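Local coordinates for Lin2111 protein (Listeria innocua, PDB 3EDP), which is of unknown function but probably acts as a DNA-binding transcription regulator of the GntR family, with a winged-helix domain and a UTRA domain, at residues Pro9-Ser21 and Tyr43-Leu57. Residues are numbered along the deposited sequence; the frame is centred on the assembly and turned at random.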
ATOM      1  N   PRO A   9      20.848 -10.242  47.379  1.00 43.26           N
ATOM      2  CA  PRO A   9      20.113 -11.513  47.305  1.00 42.08           C
ATOM      3  C   PRO A   9      20.393 -12.269  45.995  1.00 31.92           C
ATOM      4  O   PRO A   9      20.736 -11.665  44.977  1.00 37.62           O
ATOM      5  CB  PRO A   9      18.642 -11.068  47.387  1.00 40.91           C
ATOM      6  CG  PRO A   9      18.673  -9.629  46.947  1.00 42.03           C
ATOM      7  CD  PRO A   9      19.935  -9.100  47.544  1.00 41.93           C
ATOM      8  N   LEU A  10      20.238 -13.587  46.034  1.00 30.61           N
ATOM      9  CA  LEU A  10      20.615 -14.447  44.917  1.00 33.33           C
ATOM     10  C   LEU A  10      19.875 -14.151  43.600  1.00 28.06           C
ATOM     11  O   LEU A  10      20.474 -14.176  42.525  1.00 30.45           O
ATOM     12  CB  LEU A  10      20.444 -15.923  45.300  1.00 29.49           C
ATOM     13  CG  LEU A  10      20.859 -16.886  44.184  1.00 34.80           C
ATOM     14  CD1 LEU A  10      22.348 -16.746  43.883  1.00 37.75           C
ATOM     15  CD2 LEU A  10      20.493 -18.324  44.533  1.00 34.14           C
ATOM     16  N   PHE A  11      18.580 -13.874  43.670  1.00 25.27           N
ATOM     17  CA  PHE A  11      17.862 -13.567  42.433  1.00 28.16           C
ATOM     18  C   PHE A  11      18.460 -12.340  41.735  1.00 28.92           C
ATOM     19  O   PHE A  11      18.524 -12.285  40.505  1.00 29.48           O
ATOM     20  CB  PHE A  11      16.349 -13.431  42.657  1.00 23.46           C
ATOM     21  CG  PHE A  11      15.937 -12.160  43.355  1.00 31.12           C
ATOM     22  CD1 PHE A  11      15.562 -11.041  42.620  1.00 30.18           C
ATOM     23  CD2 PHE A  11      15.891 -12.097  44.743  1.00 26.36           C
ATOM     24  CE1 PHE A  11      15.160  -9.868  43.255  1.00 36.16           C
ATOM     25  CE2 PHE A  11      15.498 -10.925  45.388  1.00 34.64           C
ATOM     26  CZ  PHE A  11      15.132  -9.810  44.643  1.00 37.68           C
ATOM     27  N   GLU A  12      18.926 -11.371  42.518  1.00 28.04           N
ATOM     28  CA  GLU A  12      19.543 -10.179  41.935  1.00 34.15           C
ATOM     29  C   GLU A  12      20.904 -10.502  41.326  1.00 31.73           C
ATOM     30  O   GLU A  12      21.264  -9.959  40.280  1.00 37.43           O
ATOM     31  CB  GLU A  12      19.691  -9.063  42.970  1.00 38.14           C
ATOM     32  CG  GLU A  12      18.410  -8.326  43.286  1.00 47.12           C
ATOM     33  CD  GLU A  12      18.609  -7.241  44.334  1.00 58.77           C
ATOM     34  OE1 GLU A  12      19.775  -6.899  44.630  1.00 58.06           O
ATOM     35  OE2 GLU A  12      17.596  -6.733  44.864  1.00 66.59           O
ATOM     36  N   VAL A  13      21.659 -11.378  41.984  1.00 32.37           N
ATOM     37  CA  VAL A  13      22.943 -11.809  41.436  1.00 31.76           C
ATOM     38  C   VAL A  13      22.715 -12.484  40.087  1.00 32.49           C
ATOM     39  O   VAL A  13      23.397 -12.187  39.102  1.00 36.04           O
ATOM     40  CB  VAL A  13      23.692 -12.768  42.392  1.00 40.46           C
ATOM     41  CG1 VAL A  13      24.967 -13.299  41.736  1.00 42.15           C
ATOM     42  CG2 VAL A  13      24.021 -12.060  43.691  1.00 40.34           C
ATOM     43  N   ILE A  14      21.724 -13.371  40.040  1.00 30.44           N
ATOM     44  CA  ILE A  14      21.402 -14.083  38.808  1.00 25.23           C
ATOM     45  C   ILE A  14      20.847 -13.159  37.714  1.00 31.38           C
ATOM     46  O   ILE A  14      21.223 -13.284  36.553  1.00 28.71           O
ATOM     47  CB  ILE A  14      20.481 -15.299  39.077  1.00 30.13           C
ATOM     48  CG1 ILE A  14      21.261 -16.369  39.850  1.00 33.89           C
ATOM     49  CG2 ILE A  14      19.967 -15.897  37.776  1.00 26.31           C
ATOM     50  CD1 ILE A  14      20.442 -17.577  40.174  1.00 37.28           C
ATOM     51  N   ALA A  15      19.986 -12.214  38.083  1.00 30.10           N
ATOM     52  CA  ALA A  15      19.506 -11.229  37.105  1.00 29.50           C
ATOM     53  C   ALA A  15      20.674 -10.467  36.462  1.00 30.27           C
ATOM     54  O   ALA A  15      20.680 -10.233  35.256  1.00 34.43           O
ATOM     55  CB  ALA A  15      18.517 -10.246  37.757  1.00 25.54           C
ATOM     56  N   SER A  16      21.655 -10.083  37.275  1.00 33.11           N
ATOM     57  CA  SER A  16      22.841  -9.380  36.776  1.00 42.38           C
ATOM     58  C   SER A  16      23.622 -10.207  35.756  1.00 40.08           C
ATOM     59  O   SER A  16      24.136  -9.672  34.775  1.00 42.99           O
ATOM     60  CB  SER A  16      23.771  -8.996  37.932  1.00 45.52           C
ATOM     61  OG  SER A  16      23.146  -8.074  38.809  1.00 57.24           O
ATOM     62  N   LYS A  17      23.714 -11.511  35.997  1.00 37.90           N
ATOM     63  CA  LYS A  17      24.428 -12.404  35.089  1.00 40.30           C
ATOM     64  C   LYS A  17      23.678 -12.572  33.771  1.00 41.14           C
ATOM     65  O   LYS A  17      24.286 -12.596  32.699  1.00 40.59           O
ATOM     66  CB  LYS A  17      24.698 -13.759  35.756  1.00 41.23           C
ATOM     67  CG  LYS A  17      25.658 -13.658  36.950  1.00 44.61           C
ATOM     68  CD  LYS A  17      26.233 -15.002  37.356  1.00 52.35           C
ATOM     69  CE  LYS A  17      25.332 -15.729  38.347  1.00 57.21           C
ATOM     70  NZ  LYS A  17      26.005 -16.926  38.959  1.00 57.19           N
ATOM     71  N   ILE A  18      22.355 -12.677  33.843  1.00 38.77           N
ATOM     72  CA  ILE A  18      21.558 -12.742  32.624  1.00 36.12           C
ATOM     73  C   ILE A  18      21.673 -11.429  31.849  1.00 44.46           C
ATOM     74  O   ILE A  18      21.771 -11.423  30.622  1.00 42.87           O
ATOM     75  CB  ILE A  18      20.084 -13.055  32.916  1.00 29.01           C
ATOM     76  CG1 ILE A  18      19.970 -14.456  33.516  1.00 32.62           C
ATOM     77  CG2 ILE A  18      19.243 -12.952  31.620  1.00 24.15           C
ATOM     78  CD1 ILE A  18      18.736 -14.662  34.329  1.00 29.20           C
ATOM     79  N   LYS A  19      21.663 -10.321  32.579  1.00 47.56           N
ATOM     80  CA  LYS A  19      21.835  -9.006  31.976  1.00 49.41           C
ATOM     81  C   LYS A  19      23.177  -8.937  31.240  1.00 50.57           C
ATOM     82  O   LYS A  19      23.261  -8.404  30.135  1.00 44.70           O
ATOM     83  CB  LYS A  19      21.763  -7.931  33.059  1.00 52.17           C
ATOM     84  CG  LYS A  19      21.239  -6.588  32.591  1.00 59.13           C
ATOM     85  CD  LYS A  19      21.098  -5.629  33.765  1.00 59.22           C
ATOM     86  CE  LYS A  19      20.418  -6.302  34.950  1.00 63.35           C
ATOM     87  NZ  LYS A  19      20.507  -5.476  36.189  1.00 72.17           N
ATOM     88  N   ASP A  20      24.223  -9.484  31.856  1.00 47.44           N
ATOM     89  CA  ASP A  20      25.542  -9.536  31.227  1.00 57.21           C
ATOM     90  C   ASP A  20      25.484 -10.280  29.899  1.00 60.25           C
ATOM     91  O   ASP A  20      26.016  -9.813  28.892  1.00 59.87           O
ATOM     92  CB  ASP A  20      26.563 -10.213  32.145  1.00 61.86           C
ATOM     93  CG  ASP A  20      26.851  -9.405  33.396  1.00 68.49           C
ATOM     94  OD1 ASP A  20      26.480  -8.212  33.436  1.00 66.84           O
ATOM     95  OD2 ASP A  20      27.447  -9.967  34.343  1.00 72.94           O
ATOM     96  N   SER A  21      24.840 -11.443  29.910  1.00 56.66           N
ATOM     97  CA  SER A  21      24.695 -12.247  28.705  1.00 55.53           C
ATOM     98  C   SER A  21      23.959 -11.476  27.619  1.00 57.78           C
ATOM     99  O   SER A  21      24.313 -11.549  26.442  1.00 59.16           O
ATOM    100  CB  SER A  21      23.958 -13.549  29.015  1.00 51.86           C
ATOM    101  OG  SER A  21      24.703 -14.336  29.928  1.00 46.85           O
ATOM    102  N   TYR A  43      22.091 -21.988  36.116  1.00 29.60           N
ATOM    103  CA  TYR A  43      22.494 -21.278  37.323  1.00 28.68           C
ATOM    104  C   TYR A  43      22.327 -22.109  38.588  1.00 26.23           C
ATOM    105  O   TYR A  43      22.481 -21.598  39.695  1.00 27.93           O
ATOM    106  CB  TYR A  43      21.734 -19.946  37.427  1.00 25.49           C
ATOM    107  CG  TYR A  43      22.204 -18.973  36.377  1.00 33.16           C
ATOM    108  CD1 TYR A  43      23.481 -18.427  36.444  1.00 42.33           C
ATOM    109  CD2 TYR A  43      21.396 -18.627  35.302  1.00 25.07           C
ATOM    110  CE1 TYR A  43      23.934 -17.552  35.487  1.00 45.38           C
ATOM    111  CE2 TYR A  43      21.843 -17.742  34.333  1.00 34.55           C
ATOM    112  CZ  TYR A  43      23.112 -17.210  34.431  1.00 43.39           C
ATOM    113  OH  TYR A  43      23.575 -16.338  33.480  1.00 49.23           O
ATOM    114  N   SER A  44      22.011 -23.389  38.416  1.00 27.25           N
ATOM    115  CA  SER A  44      21.858 -24.299  39.549  1.00 28.23           C
ATOM    116  C   SER A  44      20.993 -23.668  40.641  1.00 32.04           C
ATOM    117  O   SER A  44      21.344 -23.700  41.827  1.00 30.62           O
ATOM    118  CB  SER A  44      23.232 -24.692  40.116  1.00 32.45           C
ATOM    119  OG  SER A  44      24.074 -25.218  39.099  1.00 35.39           O
ATOM    120  N   SER A  45      19.856 -23.100  40.243  1.00 26.03           N
ATOM    121  CA  SER A  45      19.017 -22.381  41.202  1.00 28.34           C
ATOM    122  C   SER A  45      17.551 -22.795  41.120  1.00 26.33           C
ATOM    123  O   SER A  45      17.140 -23.480  40.183  1.00 24.59           O
ATOM    124  CB  SER A  45      19.168 -20.867  41.010  1.00 35.15           C
ATOM    125  OG  SER A  45      20.509 -20.460  41.250  1.00 33.25           O
ATOM    126  N   SER A  46      16.761 -22.388  42.109  1.00 26.24           N
ATOM    127  CA  SER A  46      15.377 -22.843  42.184  1.00 31.44           C
ATOM    128  C   SER A  46      14.485 -22.156  41.155  1.00 28.08           C
ATOM    129  O   SER A  46      14.840 -21.123  40.571  1.00 25.46           O
ATOM    130  CB  SER A  46      14.803 -22.618  43.588  1.00 28.12           C
ATOM    131  OG  SER A  46      14.531 -21.248  43.809  1.00 30.64           O
ATOM    132  N   ARG A  47      13.311 -22.737  40.962  1.00 23.90           N
ATOM    133  CA  ARG A  47      12.281 -22.158  40.108  1.00 27.04           C
ATOM    134  C   ARG A  47      11.912 -20.757  40.601  1.00 26.41           C
ATOM    135  O   ARG A  47      11.734 -19.828  39.810  1.00 28.79           O
ATOM    136  CB  ARG A  47      11.052 -23.064  40.125  1.00 35.26           C
ATOM    137  CG  ARG A  47       9.943 -22.673  39.165  1.00 48.25           C
ATOM    138  CD  ARG A  47       8.764 -23.602  39.365  1.00 50.39           C
ATOM    139  NE  ARG A  47       7.738 -23.441  38.346  1.00 61.22           N
ATOM    140  CZ  ARG A  47       6.643 -24.193  38.271  1.00 67.67           C
ATOM    141  NH1 ARG A  47       6.437 -25.155  39.164  1.00 62.92           N
ATOM    142  NH2 ARG A  47       5.757 -23.983  37.306  1.00 71.27           N
ATOM    143  N   THR A  48      11.809 -20.621  41.919  1.00 24.44           N
ATOM    144  CA  THR A  48      11.446 -19.361  42.574  1.00 27.40           C
ATOM    145  C   THR A  48      12.522 -18.295  42.400  1.00 25.16           C
ATOM    146  O   THR A  48      12.233 -17.127  42.162  1.00 28.15           O
ATOM    147  CB  THR A  48      11.238 -19.588  44.082  1.00 32.48           C
ATOM    148  OG1 THR A  48      10.048 -20.356  44.281  1.00 35.99           O
ATOM    149  CG2 THR A  48      11.130 -18.259  44.828  1.00 30.19           C
ATOM    150  N   THR A  49      13.771 -18.703  42.555  1.00 25.57           N
ATOM    151  CA  THR A  49      14.891 -17.802  42.339  1.00 24.31           C
ATOM    152  C   THR A  49      14.917 -17.291  40.891  1.00 30.01           C
ATOM    153  O   THR A  49      15.052 -16.090  40.643  1.00 25.82           O
ATOM    154  CB  THR A  49      16.207 -18.493  42.695  1.00 22.65           C
ATOM    155  OG1 THR A  49      16.227 -18.737  44.107  1.00 22.63           O
ATOM    156  CG2 THR A  49      17.400 -17.627  42.299  1.00 22.43           C
ATOM    157  N   ILE A  50      14.768 -18.203  39.939  1.00 21.41           N
ATOM    158  CA  ILE A  50      14.790 -17.823  38.529  1.00 21.78           C
ATOM    159  C   ILE A  50      13.599 -16.919  38.197  1.00 26.66           C
ATOM    160  O   ILE A  50      13.739 -15.917  37.485  1.00 22.48           O
ATOM    161  CB  ILE A  50      14.779 -19.059  37.612  1.00 23.99           C
ATOM    162  CG1 ILE A  50      16.097 -19.832  37.742  1.00 27.42           C
ATOM    163  CG2 ILE A  50      14.519 -18.659  36.161  1.00 22.57           C
ATOM    164  CD1 ILE A  50      17.345 -18.997  37.534  1.00 25.06           C
ATOM    165  N   ARG A  51      12.436 -17.251  38.745  1.00 21.87           N
ATOM    166  CA  ARG A  51      11.232 -16.460  38.458  1.00 29.59           C
ATOM    167  C   ARG A  51      11.406 -15.025  38.954  1.00 27.22           C
ATOM    168  O   ARG A  51      10.965 -14.065  38.311  1.00 24.73           O
ATOM    169  CB  ARG A  51       9.975 -17.098  39.060  1.00 31.19           C
ATOM    170  CG  ARG A  51       8.719 -16.228  38.907  1.00 43.83           C
ATOM    171  CD  ARG A  51       7.480 -16.879  39.519  1.00 50.54           C
ATOM    172  NE  ARG A  51       7.618 -17.107  40.958  1.00 64.58           N
ATOM    173  CZ  ARG A  51       7.723 -18.308  41.521  1.00 72.77           C
ATOM    174  NH1 ARG A  51       7.845 -18.419  42.840  1.00 71.59           N
ATOM    175  NH2 ARG A  51       7.702 -19.403  40.767  1.00 75.00           N
ATOM    176  N   ARG A  52      12.077 -14.882  40.092  1.00 25.06           N
ATOM    177  CA  ARG A  52      12.354 -13.563  40.654  1.00 28.39           C
ATOM    178  C   ARG A  52      13.390 -12.789  39.839  1.00 26.49           C
ATOM    179  O   ARG A  52      13.270 -11.577  39.670  1.00 25.62           O
ATOM    180  CB  ARG A  52      12.808 -13.682  42.105  1.00 27.59           C
ATOM    181  CG  ARG A  52      11.696 -14.088  43.068  1.00 28.53           C
ATOM    182  CD  ARG A  52      12.285 -14.556  44.391  1.00 31.58           C
ATOM    183  NE  ARG A  52      11.280 -14.653  45.441  1.00 30.75           N
ATOM    184  CZ  ARG A  52      11.500 -15.193  46.634  1.00 36.18           C
ATOM    185  NH1 ARG A  52      12.701 -15.705  46.923  1.00 29.02           N
ATOM    186  NH2 ARG A  52      10.517 -15.221  47.537  1.00 30.87           N
ATOM    187  N   ALA A  53      14.413 -13.486  39.359  1.00 23.19           N
ATOM    188  CA  ALA A  53      15.421 -12.863  38.513  1.00 27.21           C
ATOM    189  C   ALA A  53      14.763 -12.330  37.241  1.00 29.12           C
ATOM    190  O   ALA A  53      14.993 -11.187  36.846  1.00 32.08           O
ATOM    191  CB  ALA A  53      16.524 -13.865  38.160  1.00 24.32           C
ATOM    192  N   VAL A  54      13.944 -13.168  36.610  1.00 24.59           N
ATOM    193  CA  VAL A  54      13.267 -12.793  35.378  1.00 25.34           C
ATOM    194  C   VAL A  54      12.292 -11.628  35.621  1.00 31.89           C
ATOM    195  O   VAL A  54      12.270 -10.676  34.844  1.00 32.56           O
ATOM    196  CB  VAL A  54      12.552 -14.006  34.709  1.00 27.64           C
ATOM    197  CG1 VAL A  54      11.745 -13.562  33.476  1.00 31.24           C
ATOM    198  CG2 VAL A  54      13.568 -15.074  34.307  1.00 31.95           C
ATOM    199  N   ASP A  55      11.507 -11.696  36.701  1.00 28.19           N
ATOM    200  CA  ASP A  55      10.604 -10.589  37.059  1.00 33.67           C
ATOM    201  C   ASP A  55      11.371  -9.273  37.069  1.00 31.95           C
ATOM    202  O   ASP A  55      10.885  -8.249  36.599  1.00 28.96           O
ATOM    203  CB  ASP A  55       9.996 -10.777  38.451  1.00 27.99           C
ATOM    204  CG  ASP A  55       8.885 -11.800  38.487  1.00 36.86           C
ATOM    205  OD1 ASP A  55       8.485 -12.324  37.422  1.00 40.83           O
ATOM    206  OD2 ASP A  55       8.410 -12.081  39.609  1.00 43.12           O
ATOM    207  N   LEU A  56      12.569  -9.313  37.637  1.00 29.76           N
ATOM    208  CA  LEU A  56      13.442  -8.148  37.702  1.00 33.58           C
ATOM    209  C   LEU A  56      13.834  -7.681  36.297  1.00 36.97           C
ATOM    210  O   LEU A  56      13.843  -6.481  36.009  1.00 34.82           O
ATOM    211  CB  LEU A  56      14.693  -8.491  38.512  1.00 35.18           C
ATOM    212  CG  LEU A  56      15.503  -7.379  39.173  1.00 47.32           C
ATOM    213  CD1 LEU A  56      16.671  -7.983  39.939  1.00 43.52           C
ATOM    214  CD2 LEU A  56      16.007  -6.390  38.147  1.00 56.04           C
ATOM    215  N   LEU A  57      14.168  -8.629  35.424  1.00 29.12           N
ATOM    216  CA  LEU A  57      14.544  -8.291  34.056  1.00 32.41           C
ATOM    217  C   LEU A  57      13.355  -7.731  33.277  1.00 31.67           C
ATOM    218  O   LEU A  57      13.497  -6.785  32.502  1.00 33.92           O
ATOM    219  CB  LEU A  57      15.142  -9.504  33.347  1.00 26.40           C
ATOM    220  CG  LEU A  57      16.408 -10.012  34.043  1.00 32.44           C
ATOM    221  CD1 LEU A  57      16.838 -11.349  33.458  1.00 33.56           C
ATOM    222  CD2 LEU A  57      17.514  -8.986  33.935  1.00 28.01           C
TER
HETATM  223  O   HOH W   1      22.901 -16.127  31.177  1.00 50.82           O
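In the winged helix-turn-helix domain of this GntR-type protein, Ala-15 of helix 10-21 meets Ala-53 of helix 47-57, which follows helix 36-42 and is probably the recognition helix, as in other GntR-type winged helices. The axes approach to 8.0 Å and cross at -57°. The small side chains at the crossing are consistent with this close approach; Ala-15 CB and Ala-53 CB are 4.2 Å apart. Phe-11 is a knob in the hole formed by Thr-49, Arg-52, Ala-53 and Leu-56. With chi1 at 74°, its ring turns toward Arg-52 and Leu-56, and Phe-11 CE1 comes 4.1 Å from Leu-56 CD1. Ile-14 faces two ways. Its CG2 lies over one face of the Tyr-43 ring, a CH-pi contact 4.2 Å from the centroid, while CD1 packs on Ser-45 CB at 3.6 Å and near Thr-49 CG2. The Lys-17 and Tyr-43 side chains run past each other in opposite directions, with Lys-17 CE 3.7 Å from Tyr-43 CE1. Ile-18 CG2 presses on Leu-57 CD1 at 3.4 Å, a tight fit. Ser-46 is the N-cap of helix 47-57; its OG accepts a hydrogen bond from Thr-49 N at 2.9 Å. Apolar contacts thus carry most of the join between the helices.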